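Local coordinates for response regulator receiver protein (Sinorhizobium medicae, PDB 2RDM), which probably serves as a receiver of two-component signalling, taking up a phosphoryl group on an aspartate, although the output it controls is unknown, at residues V6-A11 and Q119-R124; P81-S86 and I114-Q119. The protein carries 1 engineered substitution. All blocks are in the same frame, centred on the assembly; numbering follows the deposited sequence. Where two conformers were deposited one is given.

Overall arrangement
Contacts 1 and 2 show how a single helix, 110-122, spans several strands of a central parallel sheet. Contact 2 sets residues 114-119 of the helix against strand 82-86; contact 1 sets residues 119-124, toward the C-terminal end of the chain, against strand 7-11 and V6 just before it in sequence. Their centres lie about 7 Å apart, and they share Q119. Strand 53-57 runs between the two strands and carries D57, the predicted phosphorylation site, unmodified here. The contacts merge into one apolar layer: I8 CD1 lies 3.9 Å from V117 CG1, and L120 CD1 lies 3.8 Å from V83 CG2. The same helix also meets a second subunit beside both contacts.

Contact 1: residues V6-A11 and Q119-R124; sequences VTILLA and QLLNAR
L121 meets V6 and I8 where the C-terminal helix of a CheY-like receiver fold, a doubly wound alpha/beta sandwich, packs against residues 6-8, at the first strand. Along residues 119-124, A123 N donates a weak bond, 3.0 Å long, to Q119 O. L120, one step on from Q119, turns to strand 82-86, and the task of reaching residues 6-11 falls to the next residue. L121 has CG anti to its own carbonyl carbon (chi1 -75°), which carries the isobutyl group off the helix toward the sheet. There its forked end meets V6 tip to tip, CG1 of the valine standing nearly equidistant from the two methyls, with L121 CD2 4.1 Å away. I8, two residues further along the chain, extends its CD1 to the same leucine, a looser approach of 4.5 Å to L121 CD1. F30 packs on V6, I8 and L121 alike and joins the cluster, while Q112 of a second subunit lies against V6 and L121. N122 then turns to that subunit, its ND2 donating to Q112 O there, so this part of the chain serves the sheet and the interface at once. R124 makes a salt bridge through NH2 to D77 OD2, tying the tail to the loop that precedes strand 82-86. Between residues 6-11 and 119-124 the nearest pair is apolar, V6 CG1 to L121 CD1 at 4.0 Å.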
loop_
_atom_site.group_PDB
_atom_site.type_symbol
_atom_site.label_atom_id
_atom_site.label_comp_id
_atom_site.label_asym_id
_atom_site.label_seq_id
_atom_site.Cartn_x
_atom_site.Cartn_y
_atom_site.Cartn_z
ATOM N N VAL A 6 21.108 11.183 -10.666
ATOM C CA VAL A 6 20.712 9.875 -10.188
ATOM C C VAL A 6 21.241 8.875 -11.194
ATOM O O VAL A 6 20.955 8.983 -12.382
ATOM C CB VAL A 6 19.165 9.763 -10.100
ATOM C CG1 VAL A 6 18.720 8.336 -9.725
ATOM C CG2 VAL A 6 18.626 10.767 -9.099
ATOM N N THR A 7 21.990 7.890 -10.716
ATOM C CA THR A 7 22.622 6.916 -11.602
ATOM C C THR A 7 21.894 5.578 -11.609
ATOM O O THR A 7 21.682 4.968 -10.557
ATOM C CB THR A 7 24.095 6.690 -11.199
ATOM O OG1 THR A 7 24.767 7.957 -11.155
ATOM C CG2 THR A 7 24.801 5.774 -12.200
ATOM N N ILE A 8 21.551 5.103 -12.805
ATOM C CA ILE A 8 20.898 3.823 -12.946
ATOM C C ILE A 8 21.856 2.841 -13.626
ATOM O O ILE A 8 22.412 3.142 -14.682
ATOM C CB ILE A 8 19.596 3.953 -13.760
ATOM C CG1 ILE A 8 18.621 4.959 -13.097
ATOM C CG2 ILE A 8 18.965 2.611 -13.959
ATOM C CD1 ILE A 8 18.181 4.606 -11.691
ATOM N N LEU A 9 22.083 1.695 -12.980
ATOM C CA LEU A 9 22.850 0.630 -13.586
ATOM C C LEU A 9 21.856 -0.120 -14.432
ATOM O O LEU A 9 20.867 -0.629 -13.906
ATOM C CB LEU A 9 23.429 -0.292 -12.520
ATOM C CG LEU A 9 24.308 -1.465 -12.984
ATOM C CD1 LEU A 9 25.481 -1.008 -13.862
ATOM C CD2 LEU A 9 24.796 -2.269 -11.798
ATOM N N LEU A 10 22.127 -0.188 -15.733
ATOM C CA LEU A 10 21.267 -0.879 -16.678
ATOM C C LEU A 10 22.021 -2.060 -17.276
ATOM O O LEU A 10 23.068 -1.873 -17.895
ATOM C CB LEU A 10 20.820 0.086 -17.778
ATOM C CG LEU A 10 20.094 -0.460 -19.011
ATOM C CD1 LEU A 10 18.686 -0.951 -18.663
ATOM C CD2 LEU A 10 20.026 0.599 -20.106
ATOM N N ALA A 11 21.488 -3.266 -17.096
ATOM C CA ALA A 11 22.145 -4.479 -17.577
ATOM C C ALA A 11 21.259 -5.195 -18.585
ATOM O O ALA A 11 20.246 -5.789 -18.209
ATOM C CB ALA A 11 22.491 -5.419 -16.394
ATOM N N GLN A 119 9.056 5.668 -9.072
ATOM C CA GLN A 119 8.259 5.243 -7.927
ATOM C C GLN A 119 9.114 4.525 -6.872
ATOM O O GLN A 119 8.974 4.765 -5.683
ATOM C CB GLN A 119 7.136 4.318 -8.419
ATOM C CG GLN A 119 6.227 3.783 -7.375
ATOM C CD GLN A 119 5.238 2.810 -7.983
ATOM O OE1 GLN A 119 4.665 3.077 -9.046
ATOM N NE2 GLN A 119 5.048 1.674 -7.328
ATOM N N LEU A 120 10.003 3.642 -7.315
ATOM C CA LEU A 120 10.865 2.917 -6.384
ATOM C C LEU A 120 11.933 3.797 -5.745
ATOM O O LEU A 120 12.251 3.613 -4.579
ATOM C CB LEU A 120 11.503 1.719 -7.065
ATOM C CG LEU A 120 10.501 0.637 -7.487
ATOM C CD1 LEU A 120 11.242 -0.470 -8.239
ATOM C CD2 LEU A 120 9.717 0.085 -6.312
ATOM N N LEU A 121 12.470 4.751 -6.508
ATOM C CA LEU A 121 13.404 5.737 -5.948
ATOM C C LEU A 121 12.696 6.613 -4.941
ATOM O O LEU A 121 13.241 6.883 -3.871
ATOM C CB LEU A 121 14.001 6.615 -7.042
ATOM C CG LEU A 121 15.079 5.997 -7.926
ATOM C CD1 LEU A 121 15.106 6.747 -9.218
ATOM C CD2 LEU A 121 16.434 6.051 -7.250
ATOM N N ASN A 122 11.474 7.030 -5.268
ATOM C CA ASN A 122 10.672 7.873 -4.369
ATOM C C ASN A 122 10.291 7.191 -3.057
ATOM O O ASN A 122 10.164 7.848 -2.024
ATOM C CB ASN A 122 9.399 8.357 -5.070
ATOM C CG ASN A 122 9.681 9.308 -6.229
ATOM O OD1 ASN A 122 10.825 9.670 -6.489
ATOM N ND2 ASN A 122 8.636 9.695 -6.945
ATOM N N ALA A 123 10.115 5.870 -3.103
ATOM C CA ALA A 123 9.687 5.087 -1.936
ATOM C C ALA A 123 10.789 4.838 -0.893
ATOM O O ALA A 123 10.507 4.321 0.191
ATOM C CB ALA A 123 9.067 3.758 -2.394
ATOM N N ARG A 124 12.026 5.215 -1.215
ATOM C CA ARG A 124 13.181 5.046 -0.315
ATOM C C ARG A 124 13.047 5.643 1.087
ATOM O O ARG A 124 13.520 5.039 2.057
ATOM C CB ARG A 124 14.438 5.605 -0.962
ATOM C CG ARG A 124 15.036 4.696 -2.009
ATOM C CD ARG A 124 16.487 5.047 -2.196
ATOM N NE ARG A 124 17.263 4.778 -0.985
ATOM C CZ ARG A 124 18.296 3.940 -0.918
ATOM N NH1 ARG A 124 18.925 3.766 0.236
ATOM N NH2 ARG A 124 18.707 3.286 -1.999
#

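Contact 2: residues P81-S86 and I114-Q119; sequences PIVYIS and ITAVSQ
V83 of strand 82-86 and V117 of helix 110-122 bring the two backbones closest, with V83 CA 6.9 Å from V117 CA. This is the layered packing of a receiver domain, a helix laid on one side of the parallel sheet. With chi1 at -180°, V83 CG2 stands anti to the carbonyl carbon, beside the backbone N, and it is this methyl that meets the helix. It sits 4.0 Å from V117 CG2 and 4.1 Å from A116 CB, touching two successive residues of the helix. The valine side chains cross at about a right angle, and one methyl of each, CG2, makes the contact. A116 presents its CB, the only side-chain carbon it has, directly to V83 CG2. V55 on the neighbouring strand meets V117 and L104 on the other neighbour meets V83, which extends the apolar layer across three strands.

Elsewhere on the helix, S118 turns its hydroxyl back on the preceding turn: OG donates to I114 O over 2.7 Å, tilted 35° from the carbonyl plane. S118 N reaches that oxygen from the opposite face, so two bonds grip it. I114 and S118 both pack on A111 of a second subunit. The division of labour is clear: methyl groups alone join helix to strand, without directional bonds, while the hydroxyl of S118 is satisfied within its own helix.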
loop_
_atom_site.group_PDB
_atom_site.type_symbol
_atom_site.label_atom_id
_atom_site.label_comp_id
_atom_site.label_asym_id
_atom_site.label_seq_id
_atom_site.Cartn_x
_atom_site.Cartn_y
_atom_site.Cartn_z
ATOM N N PRO A 81 16.378 0.316 -5.324
ATOM C CA PRO A 81 15.358 0.125 -6.346
ATOM C C PRO A 81 15.768 -0.955 -7.358
ATOM O O PRO A 81 16.860 -0.905 -7.912
ATOM C CB PRO A 81 15.296 1.489 -7.023
ATOM C CG PRO A 81 15.626 2.445 -5.899
ATOM C CD PRO A 81 16.746 1.740 -5.186
ATOM N N ILE A 82 14.898 -1.928 -7.570
ATOM C CA ILE A 82 15.230 -3.030 -8.472
ATOM C C ILE A 82 14.069 -3.180 -9.447
ATOM O O ILE A 82 12.935 -3.377 -9.011
ATOM C CB ILE A 82 15.430 -4.357 -7.707
ATOM C CG1 ILE A 82 16.597 -4.271 -6.713
ATOM C CG2 ILE A 82 15.588 -5.545 -8.683
ATOM C CD1 ILE A 82 17.976 -4.186 -7.331
ATOM N N VAL A 83 14.354 -3.024 -10.740
ATOM C CA VAL A 83 13.388 -3.311 -11.801
ATOM C C VAL A 83 13.974 -4.406 -12.677
ATOM O O VAL A 83 15.039 -4.223 -13.273
ATOM C CB VAL A 83 13.077 -2.079 -12.685
ATOM C CG1 VAL A 83 12.058 -2.430 -13.782
ATOM C CG2 VAL A 83 12.531 -0.901 -11.839
ATOM N N TYR A 84 13.249 -5.510 -12.801
ATOM C CA TYR A 84 13.641 -6.583 -13.710
ATOM C C TYR A 84 12.972 -6.403 -15.058
ATOM O O TYR A 84 11.822 -5.979 -15.133
ATOM C CB TYR A 84 13.219 -7.937 -13.161
ATOM C CG TYR A 84 13.717 -8.299 -11.767
ATOM C CD1 TYR A 84 15.030 -8.737 -11.559
ATOM C CD2 TYR A 84 12.864 -8.217 -10.663
ATOM C CE1 TYR A 84 15.470 -9.094 -10.292
ATOM C CE2 TYR A 84 13.294 -8.571 -9.385
ATOM C CZ TYR A 84 14.603 -8.977 -9.203
ATOM O OH TYR A 84 15.011 -9.367 -7.972
ATOM N N ILE A 85 13.670 -6.787 -16.128
ATOM C CA ILE A 85 13.139 -6.688 -17.489
ATOM C C ILE A 85 13.206 -8.071 -18.132
ATOM O O ILE A 85 14.299 -8.594 -18.332
ATOM C CB ILE A 85 13.963 -5.700 -18.361
ATOM C CG1 ILE A 85 14.031 -4.296 -17.742
ATOM C CG2 ILE A 85 13.448 -5.666 -19.799
ATOM C CD1 ILE A 85 12.723 -3.643 -17.422
ATOM N N SER A 86 12.044 -8.570 -18.495
ATOM C CA SER A 86 11.984 -9.896 -19.025
ATOM C C SER A 86 11.221 -10.048 -20.273
ATOM O O SER A 86 10.322 -9.329 -20.537
ATOM C CB SER A 86 11.470 -10.848 -18.007
ATOM O OG SER A 86 10.090 -10.833 -18.026
ATOM N N ILE A 114 9.857 4.249 -16.818
ATOM C CA ILE A 114 10.184 5.485 -16.083
ATOM C C ILE A 114 9.389 5.604 -14.770
ATOM O O ILE A 114 9.938 5.991 -13.724
ATOM C CB ILE A 114 9.942 6.726 -16.987
ATOM C CG1 ILE A 114 10.949 6.780 -18.158
ATOM C CG2 ILE A 114 10.015 8.005 -16.185
ATOM C CD1 ILE A 114 12.402 6.475 -17.779
ATOM N N THR A 115 8.095 5.294 -14.843
ATOM C CA THR A 115 7.220 5.255 -13.678
ATOM C C THR A 115 7.719 4.247 -12.644
ATOM O O THR A 115 7.801 4.568 -11.481
ATOM C CB THR A 115 5.747 4.959 -14.080
ATOM O OG1 THR A 115 5.285 6.011 -14.942
ATOM C CG2 THR A 115 4.868 4.908 -12.851
ATOM N N ALA A 116 8.092 3.045 -13.084
ATOM C CA ALA A 116 8.604 2.023 -12.183
ATOM C C ALA A 116 9.859 2.494 -11.462
ATOM O O ALA A 116 9.947 2.397 -10.239
ATOM C CB ALA A 116 8.900 0.731 -12.958
ATOM N N VAL A 117 10.806 3.037 -12.217
ATOM C CA VAL A 117 12.093 3.459 -11.652
ATOM C C VAL A 117 11.862 4.598 -10.650
ATOM O O VAL A 117 12.335 4.520 -9.512
ATOM C CB VAL A 117 13.104 3.856 -12.774
ATOM C CG1 VAL A 117 14.340 4.527 -12.216
ATOM C CG2 VAL A 117 13.540 2.607 -13.548
ATOM N N SER A 118 11.092 5.599 -11.067
ATOM C CA SER A 118 10.845 6.819 -10.244
ATOM C C SER A 118 10.085 6.512 -8.961
ATOM O O SER A 118 10.410 7.039 -7.883
ATOM C CB SER A 118 10.054 7.847 -11.066
ATOM O OG SER A 118 10.699 8.146 -12.295
ATOM N N GLN A 119 9.056 5.668 -9.072
ATOM C CA GLN A 119 8.259 5.243 -7.927
ATOM C C GLN A 119 9.114 4.525 -6.872
ATOM O O GLN A 119 8.974 4.765 -5.683
ATOM C CB GLN A 119 7.136 4.318 -8.419
ATOM C CG GLN A 119 6.227 3.783 -7.375
ATOM C CD GLN A 119 5.238 2.810 -7.983
ATOM O OE1 GLN A 119 4.665 3.077 -9.046
ATOM N NE2 GLN A 119 5.048 1.674 -7.328
#